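PDB 6P2I: glycerate dehydrogenase from Bacillus sp. 5mfcol3.1, which reduces acyclic imino acids, formed in situ by a partner oxidase, to amino acids asymmetrically, with NADPH as the cofactor. Local coordinates for residues Met1-Ile6 against Ile47-Trp52. Sequence-based numbering, arbitrary orientation.
With DAR (D-arginine), chain D.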
loop_
_atom_site.group_PDB
_atom_site.type_symbol
_atom_site.label_atom_id
_atom_site.label_comp_id
_atom_site.label_asym_id
_atom_site.label_seq_id
_atom_site.Cartn_x
_atom_site.Cartn_y
_atom_site.Cartn_z
ATOM N N MET A 1 -23.130 41.079 -3.818
ATOM C CA MET A 1 -22.656 39.696 -3.911
ATOM C C MET A 1 -22.096 39.211 -2.582
ATOM O O MET A 1 -21.028 39.640 -2.142
ATOM C CB MET A 1 -21.592 39.545 -5.005
ATOM C CG MET A 1 -21.094 38.124 -5.251
ATOM S SD MET A 1 -22.387 36.944 -5.720
ATOM C CE MET A 1 -23.158 37.780 -7.094
ATOM N N LYS A 2 -22.830 38.295 -1.960
ATOM C CA LYS A 2 -22.436 37.656 -0.718
ATOM C C LYS A 2 -22.125 36.189 -0.983
ATOM O O LYS A 2 -22.872 35.508 -1.690
ATOM C CB LYS A 2 -23.549 37.767 0.325
ATOM C CG LYS A 2 -23.257 37.046 1.634
ATOM C CD LYS A 2 -23.117 38.028 2.785
ATOM C CE LYS A 2 -23.551 37.415 4.113
ATOM N NZ LYS A 2 -22.823 36.161 4.420
ATOM N N ILE A 3 -21.019 35.717 -0.414
ATOM C CA ILE A 3 -20.574 34.333 -0.529
ATOM C C ILE A 3 -20.411 33.799 0.885
ATOM O O ILE A 3 -19.782 34.451 1.726
ATOM C CB ILE A 3 -19.251 34.239 -1.311
ATOM C CG1 ILE A 3 -19.405 34.939 -2.662
ATOM C CG2 ILE A 3 -18.796 32.767 -1.462
ATOM C CD1 ILE A 3 -18.106 35.432 -3.250
ATOM N N THR A 4 -21.004 32.641 1.163
ATOM C CA THR A 4 -21.023 32.108 2.522
ATOM C C THR A 4 -20.628 30.643 2.524
ATOM O O THR A 4 -21.299 29.815 1.900
ATOM C CB THR A 4 -22.401 32.260 3.160
ATOM O OG1 THR A 4 -22.780 33.639 3.147
ATOM C CG2 THR A 4 -22.353 31.774 4.603
ATOM N N TYR A 5 -19.552 30.327 3.237
ATOM C CA TYR A 5 -19.202 28.944 3.556
ATOM C C TYR A 5 -20.016 28.607 4.802
ATOM O O TYR A 5 -19.723 29.089 5.902
ATOM C CB TYR A 5 -17.696 28.825 3.767
ATOM C CG TYR A 5 -17.068 27.448 3.558
ATOM C CD1 TYR A 5 -17.541 26.332 4.236
ATOM C CD2 TYR A 5 -15.986 27.282 2.708
ATOM C CE1 TYR A 5 -16.952 25.067 4.071
ATOM C CE2 TYR A 5 -15.392 26.023 2.529
ATOM C CZ TYR A 5 -15.883 24.925 3.214
ATOM O OH TYR A 5 -15.292 23.686 3.050
ATOM N N ILE A 6 -21.085 27.820 4.631
ATOM C CA ILE A 6 -22.112 27.747 5.671
ATOM C C ILE A 6 -21.785 26.805 6.817
ATOM O O ILE A 6 -22.509 26.806 7.817
ATOM C CB ILE A 6 -23.482 27.343 5.094
ATOM C CG1 ILE A 6 -23.481 25.877 4.648
ATOM C CG2 ILE A 6 -23.901 28.308 3.983
ATOM C CD1 ILE A 6 -24.892 25.344 4.343
ATOM N N ILE A 47 -24.162 33.279 -3.218
ATOM C CA ILE A 47 -23.445 32.029 -3.436
ATOM C C ILE A 47 -23.239 31.376 -2.080
ATOM O O ILE A 47 -22.889 32.055 -1.108
ATOM C CB ILE A 47 -22.087 32.264 -4.130
ATOM C CG1 ILE A 47 -22.288 32.963 -5.478
ATOM C CG2 ILE A 47 -21.320 30.949 -4.270
ATOM C CD1 ILE A 47 -20.976 33.368 -6.144
ATOM N N ALA A 48 -23.488 30.069 -2.002
ATOM C CA ALA A 48 -23.230 29.310 -0.786
ATOM C C ALA A 48 -22.233 28.204 -1.086
ATOM O O ALA A 48 -22.211 27.665 -2.192
ATOM C CB ALA A 48 -24.505 28.693 -0.210
ATOM N N ILE A 49 -21.420 27.876 -0.080
ATOM C CA ILE A 49 -20.476 26.756 -0.124
ATOM C C ILE A 49 -20.814 25.837 1.040
ATOM O O ILE A 49 -21.033 26.307 2.160
ATOM C CB ILE A 49 -19.018 27.227 -0.020
ATOM C CG1 ILE A 49 -18.715 28.301 -1.067
ATOM C CG2 ILE A 49 -18.057 26.010 -0.166
ATOM C CD1 ILE A 49 -17.564 29.205 -0.687
ATOM N N VAL A 50 -20.851 24.532 0.789
ATOM C CA VAL A 50 -21.279 23.591 1.814
ATOM C C VAL A 50 -20.318 22.407 1.844
ATOM O O VAL A 50 -19.812 21.975 0.801
ATOM C CB VAL A 50 -22.735 23.134 1.575
ATOM C CG1 VAL A 50 -22.864 22.394 0.238
ATOM C CG2 VAL A 50 -23.228 22.281 2.730
ATOM N N GLU A 51 -20.047 21.904 3.049
ATOM C CA GLU A 51 -19.172 20.740 3.223
ATOM C C GLU A 51 -19.839 19.577 3.938
ATOM O O GLU A 51 -19.559 18.411 3.616
ATOM C CB GLU A 51 -17.902 21.132 3.993
ATOM C CG GLU A 51 -16.985 19.924 4.254
ATOM C CD GLU A 51 -15.582 20.278 4.688
ATOM O OE1 GLU A 51 -14.841 19.343 5.070
ATOM O OE2 GLU A 51 -15.208 21.463 4.645
ATOM N N TRP A 52 -20.726 19.856 4.900
ATOM C CA TRP A 52 -21.240 18.836 5.805
ATOM C C TRP A 52 -22.751 18.748 5.854
ATOM O O TRP A 52 -23.276 17.708 6.266
ATOM C CB TRP A 52 -20.770 19.102 7.244
ATOM C CG TRP A 52 -19.297 19.230 7.409
ATOM C CD1 TRP A 52 -18.562 20.387 7.437
ATOM C CD2 TRP A 52 -18.368 18.157 7.573
ATOM N NE1 TRP A 52 -17.230 20.088 7.623
ATOM C CE2 TRP A 52 -17.088 18.726 7.701
ATOM C CE3 TRP A 52 -18.501 16.762 7.621
ATOM C CZ2 TRP A 52 -15.936 17.948 7.873
ATOM C CZ3 TRP A 52 -17.362 15.990 7.797
ATOM C CH2 TRP A 52 -16.096 16.587 7.926
HETATM N N DAR D . -16.801 12.621 0.389
HETATM C CA DAR D . -15.584 12.973 -0.342
HETATM C CB DAR D . -14.531 13.602 0.583
HETATM C CG DAR D . -14.981 14.922 1.217
HETATM C CD DAR D . -13.801 15.714 1.772
HETATM N NE DAR D . -14.117 17.046 2.289
HETATM C CZ DAR D . -13.555 18.138 1.761
HETATM N NH1 DAR D . -13.082 18.116 0.510
HETATM N NH2 DAR D . -13.458 19.265 2.468
HETATM C C DAR D . -15.914 13.850 -1.537
HETATM O O DAR D . -15.118 14.702 -1.981
HETATM O OXT DAR D . -17.008 13.682 -2.073
#
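In the parallel sheet of the substrate-binding domain, as in other D-2-hydroxyacid dehydrogenase relatives, strand 2-5 pairs with strand 47-50, and at their C-terminal ends Tyr5, the last residue of strand 2-5, meets Glu51 of the D-arginine pocket, just after strand 47-50. The helix-rich connection between them passes through edge strand 25-28, whose Phe26 also touches Ile3 and Ile49. Four backbone hydrogen bonds join the pair: Ile47 N to Lys2 O, Thr4 N to Ile47 O, Ile49 N to Thr4 O at 2.8 Å, and Ile6 N to Ile49 O at 2.9 Å. On one face Ile3 and Ile47 run side by side, while Ile49 CD1 reaches back to Ile3 CG2 at 3.8 Å. The methyl CG2 of Ile49 makes a CH-pi contact over a face of the Tyr5 ring, 3.9 Å from its centroid. With CG anti to the backbone N (chi1 -156°), that ring extends toward the pocket, where Tyr5 OH donates to Glu51 OE2 at 2.7 Å from the anti side, 25° out of the carboxylate plane. The bond probably steadies the carboxylate, whose other oxygen also pairs with Thr10 OG1. Glu51 OE1 receives a nearly straight hydrogen bond, 2.9 Å long, from guanidinium NH2 of D-arginine.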